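Local coordinates for protein C-1-tetrahydrofolate synthase, cytoplasmic, putative (Trypanosoma brucei, PDB 4CJX) that probably interconverts one-carbon forms of tetrahydrofolate as a homodimeric, NADP-dependent methylenetetrahydrofolate dehydrogenase and methenyltetrahydrofolate cyclohydrolase, at residues B[60-65]-B[103-108]; B[118-123]-B[135-140]; B[144-149]-B[192-197]. One frame throughout, in Å; residues are numbered along the deposited sequence.

Interaction 1. Residues B[60-65]-B[103-108]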
loop_
_atom_site.group_PDB
_atom_site.type_symbol
_atom_site.label_atom_id
_atom_site.label_comp_id
_atom_site.label_asym_id
_atom_site.label_seq_id
_atom_site.Cartn_x
_atom_site.Cartn_y
_atom_site.Cartn_z
ATOM N N SER B 60 11.616 23.690 1.064
ATOM C CA SER B 60 10.943 24.260 2.195
ATOM C C SER B 60 10.759 23.238 3.308
ATOM O O SER B 60 10.229 22.170 3.057
ATOM C CB SER B 60 9.578 24.790 1.785
ATOM O OG SER B 60 8.982 25.376 2.929
ATOM N N THR B 61 11.157 23.583 4.537
ATOM C CA THR B 61 10.817 22.777 5.723
ATOM C C THR B 61 10.019 23.569 6.766
ATOM O O THR B 61 10.434 24.645 7.190
ATOM C CB THR B 61 12.077 22.248 6.416
ATOM O OG1 THR B 61 12.925 23.350 6.722
ATOM C CG2 THR B 61 12.825 21.258 5.526
ATOM N N ILE B 62 8.890 23.005 7.177
ATOM C CA ILE B 62 8.019 23.566 8.181
ATOM C C ILE B 62 8.108 22.707 9.430
ATOM O O ILE B 62 7.885 21.510 9.381
ATOM C CB ILE B 62 6.557 23.566 7.701
ATOM C CG1 ILE B 62 6.396 24.418 6.428
ATOM C CG2 ILE B 62 5.635 24.059 8.804
ATOM C CD1 ILE B 62 5.027 24.306 5.784
ATOM N N ILE B 63 8.444 23.328 10.550
ATOM C CA ILE B 63 8.417 22.662 11.834
ATOM C C ILE B 63 7.420 23.368 12.747
ATOM O O ILE B 63 7.400 24.597 12.832
ATOM C CB ILE B 63 9.831 22.576 12.451
ATOM C CG1 ILE B 63 9.795 21.835 13.796
ATOM C CG2 ILE B 63 10.440 23.955 12.652
ATOM C CD1 ILE B 63 11.172 21.520 14.350
ATOM N N CYS B 64 6.559 22.580 13.383
ATOM C CA CYS B 64 5.624 23.075 14.378
ATOM C C CYS B 64 6.106 22.604 15.754
ATOM O O CYS B 64 6.401 21.423 15.939
ATOM C CB CYS B 64 4.217 22.532 14.121
ATOM S SG CYS B 64 3.463 23.003 12.546
ATOM N N GLY B 65 6.186 23.530 16.706
ATOM C CA GLY B 65 6.572 23.216 18.072
ATOM C C GLY B 65 8.071 23.088 18.220
ATOM O O GLY B 65 8.834 23.480 17.338
ATOM N N GLU B 103 -2.169 25.617 7.077
ATOM C CA GLU B 103 -2.568 25.440 5.690
ATOM C C GLU B 103 -2.217 26.654 4.819
ATOM O O GLU B 103 -1.787 26.494 3.676
ATOM C CB GLU B 103 -4.055 25.107 5.634
ATOM C CG GLU B 103 -4.362 23.753 6.278
ATOM C CD GLU B 103 -5.830 23.358 6.256
ATOM O OE1 GLU B 103 -6.694 24.229 6.127
ATOM O OE2 GLU B 103 -6.123 22.149 6.376
ATOM N N ARG B 104 -2.364 27.859 5.368
ATOM C CA ARG B 104 -2.025 29.084 4.636
ATOM C C ARG B 104 -0.537 29.145 4.297
ATOM O O ARG B 104 -0.138 29.589 3.219
ATOM N N GLU B 105 0.286 28.689 5.232
ATOM C CA GLU B 105 1.718 28.622 5.021
ATOM C C GLU B 105 2.096 27.579 3.923
ATOM O O GLU B 105 2.950 27.826 3.055
ATOM C CB GLU B 105 2.384 28.304 6.356
ATOM C CG GLU B 105 3.881 28.490 6.358
ATOM C CD GLU B 105 4.278 29.894 5.963
ATOM O OE1 GLU B 105 3.763 30.863 6.572
ATOM O OE2 GLU B 105 5.114 30.032 5.039
ATOM N N VAL B 106 1.444 26.421 3.947
ATOM C CA VAL B 106 1.621 25.422 2.871
ATOM C C VAL B 106 1.247 26.025 1.502
ATOM O O VAL B 106 1.992 25.896 0.538
ATOM C CB VAL B 106 0.833 24.120 3.166
ATOM C CG1 VAL B 106 0.810 23.196 1.958
ATOM C CG2 VAL B 106 1.447 23.393 4.358
ATOM N N ILE B 107 0.116 26.719 1.441
ATOM C CA ILE B 107 -0.373 27.313 0.190
ATOM C C ILE B 107 0.564 28.396 -0.352
ATOM O O ILE B 107 0.849 28.433 -1.554
ATOM C CB ILE B 107 -1.809 27.849 0.371
ATOM C CG1 ILE B 107 -2.762 26.655 0.511
ATOM C CG2 ILE B 107 -2.227 28.772 -0.790
ATOM C CD1 ILE B 107 -4.070 27.013 1.171
ATOM N N ARG B 108 1.054 29.249 0.544
ATOM C CA ARG B 108 2.066 30.236 0.196
ATOM C C ARG B 108 3.252 29.574 -0.513
ATOM O O ARG B 108 3.690 30.025 -1.585
ATOM C CB ARG B 108 2.538 30.979 1.450
#
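Ile62 and Val106 meet methyl to methyl, and the contact is almost wholly apolar. Ile62 CD1 sits 4.0 Å from Val106 CG2, with the two side chains crossing at about a right angle. The extended isoleucine makes this possible: CG1 lies beside the backbone N, and a chi2 of 172° stretches CD1 straight out from the strand toward the helix. Val106 meets it with the branch that lies beside its own backbone N.

A looser aliphatic contact is added from the preceding residue of the helix, where the same CD1 comes to 4.4 Å from Glu105 CG. A chi1 of -168°, with CG opposite the backbone N, brings this methylene to the isoleucine. The backbones stay well apart, with Ile62 CA and Val106 CA separated by 8.5 Å.

Other side chains complete the layer: Ile62 also packs on Val91 and Leu93 of strand 87-93 and on Leu109 of the helix, while Glu105 rests on Val91. Helix 99-110 therefore lies over one face of the parallel sheet, while residues of helix 68-83 touch Thr61 and Ile63 on the other. This is the layered alpha/beta packing of the catalytic domain of the dehydrogenase/cyclohydrolase family.

Interaction 2. Residues B[118-123]-B[135-140]. With 9L9 ((2S)-2-[[4-[[2,4-bis(azanyl)-6-oxidanylidene-1H-pyrimidin-5-yl]carbamoylamino]phenyl]carbonylamino]pentanedioic acid), chain G.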
loop_
_atom_site.group_PDB
_atom_site.type_symbol
_atom_site.label_atom_id
_atom_site.label_comp_id
_atom_site.label_asym_id
_atom_site.label_seq_id
_atom_site.Cartn_x
_atom_site.Cartn_y
_atom_site.Cartn_z
ATOM N N ILE B 118 8.237 20.828 -0.540
ATOM C CA ILE B 118 7.701 21.189 0.766
ATOM C C ILE B 118 7.699 19.998 1.719
ATOM O O ILE B 118 7.088 18.962 1.448
ATOM C CB ILE B 118 6.255 21.708 0.645
ATOM C CG1 ILE B 118 6.219 22.976 -0.209
ATOM C CG2 ILE B 118 5.652 21.962 2.020
ATOM C CD1 ILE B 118 4.830 23.348 -0.696
ATOM N N VAL B 119 8.371 20.170 2.850
ATOM C CA VAL B 119 8.472 19.153 3.878
ATOM C C VAL B 119 7.755 19.657 5.135
ATOM O O VAL B 119 8.109 20.706 5.701
ATOM C CB VAL B 119 9.952 18.840 4.195
ATOM C CG1 VAL B 119 10.096 18.020 5.486
ATOM C CG2 VAL B 119 10.627 18.107 3.047
ATOM N N VAL B 120 6.750 18.913 5.579
ATOM C CA VAL B 120 6.056 19.241 6.823
ATOM C C VAL B 120 6.551 18.225 7.855
ATOM O O VAL B 120 6.150 17.071 7.827
ATOM C CB VAL B 120 4.508 19.194 6.666
ATOM C CG1 VAL B 120 3.806 19.391 8.009
ATOM C CG2 VAL B 120 4.028 20.218 5.636
ATOM N N GLN B 121 7.441 18.656 8.744
ATOM C CA GLN B 121 8.071 17.742 9.702
ATOM C C GLN B 121 7.041 17.130 10.669
ATOM O O GLN B 121 6.259 17.821 11.291
ATOM C CB GLN B 121 9.214 18.446 10.448
ATOM C CG GLN B 121 10.120 17.528 11.266
ATOM C CD GLN B 121 11.029 16.625 10.446
ATOM O OE1 GLN B 121 11.373 16.917 9.296
ATOM N NE2 GLN B 121 11.451 15.531 11.056
ATOM N N LEU B 122 7.023 15.802 10.715
ATOM C CA LEU B 122 6.141 15.064 11.597
ATOM C C LEU B 122 6.950 14.605 12.817
ATOM O O LEU B 122 8.166 14.379 12.711
ATOM C CB LEU B 122 5.563 13.838 10.856
ATOM C CG LEU B 122 4.964 14.021 9.455
ATOM C CD1 LEU B 122 4.510 12.687 8.868
ATOM C CD2 LEU B 122 3.810 15.000 9.508
ATOM N N PRO B 123 6.283 14.382 13.956
ATOM C CA PRO B 123 4.832 14.460 14.130
ATOM C C PRO B 123 4.350 15.906 14.227
ATOM O O PRO B 123 5.091 16.777 14.683
ATOM C CB PRO B 123 4.593 13.711 15.454
ATOM C CG PRO B 123 5.891 13.826 16.196
ATOM C CD PRO B 123 6.958 13.798 15.140
ATOM N N SER B 135 -2.833 17.399 2.813
ATOM C CA SER B 135 -3.539 17.398 1.525
ATOM C C SER B 135 -3.476 18.739 0.778
ATOM O O SER B 135 -3.855 18.813 -0.384
ATOM C CB SER B 135 -5.003 17.000 1.727
ATOM O OG SER B 135 -5.793 18.091 2.202
ATOM N N LYS B 136 -3.003 19.796 1.435
ATOM C CA LYS B 136 -2.907 21.115 0.794
ATOM C C LYS B 136 -1.635 21.240 -0.011
ATOM O O LYS B 136 -1.515 22.146 -0.850
ATOM C CB LYS B 136 -2.940 22.221 1.846
ATOM C CG LYS B 136 -4.235 22.291 2.648
ATOM C CD LYS B 136 -5.424 22.733 1.798
ATOM N N ILE B 137 -0.676 20.355 0.254
ATOM C CA ILE B 137 0.600 20.373 -0.456
ATOM C C ILE B 137 0.345 20.042 -1.912
ATOM O O ILE B 137 -0.347 19.091 -2.222
ATOM C CB ILE B 137 1.616 19.332 0.077
ATOM C CG1 ILE B 137 1.898 19.531 1.564
ATOM C CG2 ILE B 137 2.899 19.387 -0.756
ATOM C CD1 ILE B 137 2.826 18.493 2.173
ATOM N N LYS B 138 0.895 20.846 -2.809
ATOM C CA LYS B 138 0.807 20.574 -4.237
ATOM C C LYS B 138 1.579 19.274 -4.590
ATOM O O LYS B 138 2.736 19.094 -4.165
ATOM C CB LYS B 138 1.360 21.774 -4.988
ATOM C CG LYS B 138 1.326 21.672 -6.490
ATOM C CD LYS B 138 1.583 23.019 -7.126
ATOM C CE LYS B 138 1.582 22.877 -8.633
ATOM N NZ LYS B 138 1.502 24.210 -9.268
ATOM N N PRO B 139 0.945 18.360 -5.366
ATOM C CA PRO B 139 1.503 17.034 -5.557
ATOM C C PRO B 139 2.925 17.031 -6.124
ATOM O O PRO B 139 3.747 16.193 -5.732
ATOM C CB PRO B 139 0.523 16.374 -6.519
ATOM C CG PRO B 139 -0.768 17.062 -6.247
ATOM C CD PRO B 139 -0.358 18.497 -6.049
ATOM N N GLU B 140 3.218 17.997 -6.977
ATOM C CA GLU B 140 4.530 18.144 -7.605
ATOM C C GLU B 140 5.620 18.599 -6.627
ATOM O O GLU B 140 6.811 18.435 -6.926
ATOM C CB GLU B 140 4.452 19.181 -8.752
ATOM C CG GLU B 140 3.529 18.785 -9.902
ATOM C CD GLU B 140 2.046 19.128 -9.692
ATOM O OE1 GLU B 140 1.700 19.812 -8.692
ATOM O OE2 GLU B 140 1.228 18.692 -10.549
HETATM N N2A 9L9 G . 7.860 15.091 7.025
HETATM N N1 9L9 G . 8.829 13.883 8.884
HETATM C C2 9L9 G . 8.875 14.174 7.563
HETATM N N3 9L9 G . 9.828 13.630 6.705
HETATM C C4 9L9 G . 10.721 12.774 7.364
HETATM O O4A 9L9 G . 11.544 12.298 6.599
HETATM N N5A 9L9 G . 11.709 11.728 9.330
HETATM C C5 9L9 G . 10.691 12.445 8.726
HETATM C C6 9L9 G . 9.723 13.052 9.462
HETATM N N7 9L9 G . 9.613 12.773 10.894
HETATM O O8A 9L9 G . 13.365 13.246 8.933
HETATM N N9 9L9 G . 13.815 11.379 10.106
HETATM C C1B 9L9 G . 15.154 11.556 10.316
HETATM C C2B 9L9 G . 15.780 10.694 11.239
HETATM C C3B 9L9 G . 17.139 10.801 11.542
HETATM C C4B 9L9 G . 17.931 11.779 10.935
HETATM C C5B 9L9 G . 17.317 12.610 9.972
HETATM C C6B 9L9 G . 15.952 12.511 9.674
HETATM C C7B 9L9 G . 19.421 11.839 11.220
HETATM O O7B 9L9 G . 20.132 12.253 10.337
HETATM C CAW 9L9 G . 12.971 12.208 9.439
HETATM N N 9L9 G . 19.961 11.368 12.365
HETATM C CA 9L9 G . 21.389 11.293 12.652
HETATM C C 9L9 G . 21.818 9.852 12.507
HETATM O OXT 9L9 G . 20.936 8.990 12.634
HETATM C CB 9L9 G . 21.771 11.671 14.064
HETATM C CG 9L9 G . 20.793 12.657 14.670
HETATM C CD 9L9 G . 21.425 13.274 15.877
HETATM O OE1 9L9 G . 22.502 13.853 15.729
HETATM O OE2 9L9 G . 20.851 13.179 16.971
HETATM O O 9L9 G . 23.015 9.545 12.292
#
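The inhibitor pocket begins toward the C-terminal end of strand 117-120, and the same short run of chain packs through Ile118 and Val120 onto Ile137. Both strand side chains point toward residues 135-140, and Ile137 meets each with a different branch. Its CD1 lies 4.1 Å from Val120 CG2, the two side chains lying aslant to one another, whereas its CG2 approaches Ile118 CB at 4.3 Å. The extended chain of Ile137 carries CD1 along to Val120 while CG2 stays behind at Ile118. All three residues are buried, and Val106 of helix 99-110 packs against Ile137 as well.

From Val120 onward the backbone reads the diaminopyrimidinone of 9L9 through three hydrogen bonds. The ligand's N2A gives a hydrogen to Val120 O at 2.7 Å, a short bond but a bent one, at 140°. Leu122 N donates to ring atom N1 of the ligand over 3.2 Å, longer yet nearly straight at 171°. The third bond runs from ligand N7 to Leu122 O, 2.8 Å. Gln121 lays its amide over one face of the pyrimidinone, with NE2 3.3 Å from ligand N7; the bend at chi2 (71°) folds it over the ring, and its OE1 is held by Lys77 NZ, which also bonds the ligand.

The peptide before Pro123 is cis, directly after the carbonyl that receives N7. Main-chain groups at the C-terminal end of a parallel strand thus hold the ring, consistent with the folate site of this family, whose pterin this ring probably mimics.

Interaction 3. Residues B[144-149]-B[192-197]. With 9L9 ((2S)-2-[[4-[[2,4-bis(azanyl)-6-oxidanylidene-1H-pyrimidin-5-yl]carbamoylamino]phenyl]carbonylamino]pentanedioic acid), chain G.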
loop_
_atom_site.group_PDB
_atom_site.type_symbol
_atom_site.label_atom_id
_atom_site.label_comp_id
_atom_site.label_asym_id
_atom_site.label_seq_id
_atom_site.Cartn_x
_atom_site.Cartn_y
_atom_site.Cartn_z
ATOM N N ASP B 144 8.122 14.432 0.560
ATOM C CA ASP B 144 8.011 13.260 1.417
ATOM C C ASP B 144 7.170 12.142 0.842
ATOM O O ASP B 144 7.135 11.066 1.422
ATOM C CB ASP B 144 7.411 13.616 2.762
ATOM C CG ASP B 144 8.388 14.327 3.668
ATOM O OD1 ASP B 144 9.497 13.778 3.926
ATOM O OD2 ASP B 144 8.017 15.419 4.141
ATOM N N CYS B 145 6.479 12.381 -0.271
ATOM C CA CYS B 145 5.595 11.366 -0.862
ATOM C C CYS B 145 4.549 10.943 0.176
ATOM O O CYS B 145 4.336 9.765 0.450
ATOM C CB CYS B 145 6.399 10.166 -1.391
ATOM S SG CYS B 145 5.411 9.015 -2.371
ATOM N N LEU B 146 3.917 11.929 0.786
ATOM C CA LEU B 146 2.900 11.679 1.800
ATOM C C LEU B 146 1.475 11.671 1.200
ATOM O O LEU B 146 0.553 11.126 1.814
ATOM C CB LEU B 146 3.003 12.727 2.919
ATOM C CG LEU B 146 3.989 12.366 4.030
ATOM C CD1 LEU B 146 4.299 13.599 4.856
ATOM C CD2 LEU B 146 3.470 11.232 4.923
ATOM N N LEU B 147 1.309 12.260 0.011
ATOM C CA LEU B 147 -0.002 12.404 -0.584
ATOM C C LEU B 147 -0.442 11.061 -1.179
ATOM O O LEU B 147 0.363 10.373 -1.796
ATOM C CB LEU B 147 0.020 13.462 -1.691
ATOM C CG LEU B 147 0.081 14.944 -1.304
ATOM C CD1 LEU B 147 -0.068 15.816 -2.540
ATOM C CD2 LEU B 147 -1.020 15.283 -0.322
ATOM N N PRO B 148 -1.734 10.705 -1.011
ATOM C CA PRO B 148 -2.269 9.517 -1.650
ATOM C C PRO B 148 -1.915 9.418 -3.134
ATOM O O PRO B 148 -1.479 8.371 -3.575
ATOM C CB PRO B 148 -3.768 9.665 -1.436
ATOM C CG PRO B 148 -3.858 10.346 -0.119
ATOM C CD PRO B 148 -2.733 11.337 -0.127
ATOM N N VAL B 149 -2.079 10.494 -3.902
ATOM C CA VAL B 149 -1.755 10.425 -5.327
ATOM C C VAL B 149 -0.299 9.988 -5.553
ATOM O O VAL B 149 -0.006 9.308 -6.522
ATOM C CB VAL B 149 -2.100 11.733 -6.081
ATOM C CG1 VAL B 149 -1.136 12.848 -5.716
ATOM C CG2 VAL B 149 -2.124 11.506 -7.590
ATOM N N ARG B 192 4.816 -0.015 10.446
ATOM C CA ARG B 192 4.071 0.292 9.240
ATOM C C ARG B 192 3.806 1.798 9.144
ATOM O O ARG B 192 2.728 2.212 8.741
ATOM C CB ARG B 192 2.767 -0.514 9.242
ATOM C CG ARG B 192 2.092 -0.636 7.897
ATOM C CD ARG B 192 1.200 -1.860 7.858
ATOM N NE ARG B 192 0.367 -1.866 6.680
ATOM C CZ ARG B 192 -0.856 -1.341 6.583
ATOM N NH1 ARG B 192 -1.438 -0.735 7.602
ATOM N NH2 ARG B 192 -1.507 -1.433 5.423
ATOM N N GLY B 193 4.824 2.601 9.443
ATOM C CA GLY B 193 4.718 4.056 9.354
ATOM C C GLY B 193 4.611 4.587 7.920
ATOM O O GLY B 193 5.268 4.080 7.007
ATOM N N ASP B 194 3.789 5.624 7.739
ATOM C CA ASP B 194 3.481 6.131 6.394
ATOM C C ASP B 194 4.693 6.487 5.517
ATOM O O ASP B 194 4.631 6.307 4.313
ATOM C CB ASP B 194 2.423 7.279 6.404
ATOM C CG ASP B 194 2.677 8.364 7.437
ATOM O OD1 ASP B 194 3.829 8.532 7.948
ATOM O OD2 ASP B 194 1.683 9.093 7.745
ATOM N N ILE B 195 5.782 6.952 6.110
ATOM C CA ILE B 195 7.010 7.255 5.344
ATOM C C ILE B 195 8.162 6.259 5.539
ATOM O O ILE B 195 9.235 6.430 4.937
ATOM C CB ILE B 195 7.555 8.681 5.605
ATOM C CG1 ILE B 195 7.565 9.035 7.093
ATOM C CG2 ILE B 195 6.730 9.698 4.850
ATOM C CD1 ILE B 195 8.061 10.445 7.357
ATOM N N ALA B 196 7.944 5.236 6.359
ATOM C CA ALA B 196 8.966 4.235 6.614
ATOM C C ALA B 196 8.442 2.823 6.346
ATOM O O ALA B 196 8.541 2.350 5.224
ATOM C CB ALA B 196 9.489 4.360 8.028
ATOM N N GLY B 197 7.876 2.171 7.363
ATOM C CA GLY B 197 7.483 0.756 7.257
ATOM C C GLY B 197 6.544 0.465 6.083
ATOM O O GLY B 197 6.774 -0.456 5.291
HETATM N N2A 9L9 G . 7.860 15.091 7.025
HETATM N N1 9L9 G . 8.829 13.883 8.884
HETATM C C2 9L9 G . 8.875 14.174 7.563
HETATM N N3 9L9 G . 9.828 13.630 6.705
HETATM C C4 9L9 G . 10.721 12.774 7.364
HETATM O O4A 9L9 G . 11.544 12.298 6.599
HETATM N N5A 9L9 G . 11.709 11.728 9.330
HETATM C C5 9L9 G . 10.691 12.445 8.726
HETATM C C6 9L9 G . 9.723 13.052 9.462
HETATM N N7 9L9 G . 9.613 12.773 10.894
HETATM O O8A 9L9 G . 13.365 13.246 8.933
HETATM N N9 9L9 G . 13.815 11.379 10.106
HETATM C C1B 9L9 G . 15.154 11.556 10.316
HETATM C C2B 9L9 G . 15.780 10.694 11.239
HETATM C C3B 9L9 G . 17.139 10.801 11.542
HETATM C C4B 9L9 G . 17.931 11.779 10.935
HETATM C C5B 9L9 G . 17.317 12.610 9.972
HETATM C C6B 9L9 G . 15.952 12.511 9.674
HETATM C C7B 9L9 G . 19.421 11.839 11.220
HETATM O O7B 9L9 G . 20.132 12.253 10.337
HETATM C CAW 9L9 G . 12.971 12.208 9.439
HETATM N N 9L9 G . 19.961 11.368 12.365
HETATM C CA 9L9 G . 21.389 11.293 12.652
HETATM C C 9L9 G . 21.818 9.852 12.507
HETATM O OXT 9L9 G . 20.936 8.990 12.634
HETATM C CB 9L9 G . 21.771 11.671 14.064
HETATM C CG 9L9 G . 20.793 12.657 14.670
HETATM C CD 9L9 G . 21.425 13.274 15.877
HETATM O OE1 9L9 G . 22.502 13.853 15.729
HETATM O OE2 9L9 G . 20.851 13.179 16.971
HETATM O O 9L9 G . 23.015 9.545 12.292
#
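Leu146 reaches across to Ile195 and Asp194 chiefly with CD2. That carbon lies 3.6 Å from Ile195 CG2 and 3.9 Å from Asp194 CG, so it bears on both neighbours at once, and Leu146 CG follows close behind against Ile195. The CB of Leu146 does not point at the other segment; a chi1 of -87°, with an extended chi2, swings the end of the side chain nearer.

Ile195 divides its branches between two tasks. CG1 is wedged between the backbone N and the carbonyl carbon, chi1 45°, and from there the extended chain carries CD1 to the pyrimidinone of 9L9, 3.5 Å from C4 and almost as near to C5. CG2, the other branch, faces Leu146 and also lies 3.7 Å from Asp144 O. Asp194 has a similar first torsion, which turns the flat face of its carboxylate to the leucine methyl; its charge is matched elsewhere, by a salt bridge from OD2 to Lys130 NZ.

Asp144 turns its carboxylate to the ligand, using both oxygens. OD1 accepts from ring N3 at 2.8 Å and OD2 from amino N2A at 2.9 Å, both bonds nearly straight. This two-pronged grip fixes the rotation of the carboxylate against the ring, while Ile195 CD1 presses on the ring face over C4 and C5, opposite the Gln121 amide, so that the ring is sandwiched between the two side chains.

Gly193 to Ala196 form a type I beta turn closed by Ala196 N to Gly193 O, and Ala196 is the N-cap of helix 197-206. The turn thus joins strand 186-190 to that helix, within the NADP-binding region. Across from it, residues 144-147 lead into helix 148-151, with Leu147 as N-cap and Asp142 holding the Leu146 and Leu147 amides; helix 166-178 packs beside Asp144 and Ala196.

The three contacts follow one another along the chain, each closing before the next opens. Interactions 1 and 2 have centres about 8 Å apart and share the three-stranded parallel sheet: strands 58-64 and 117-120 are neighbours in it, and Val106 of helix 99-110 packs on the backbone at 136-137. Interaction 3 lies about 11 Å from interaction 2 and 18 Å from interaction 1, centre to centre. It meets interaction 2 through Leu147, against residues 135-139, and through Asp144, beside Val119. Interaction 2 holds the inhibitor ring by backbone groups, interaction 3 by Asp144 and by Ile195 of the turn, so the pocket lies between the two domains, with interaction 1 in the layer behind it.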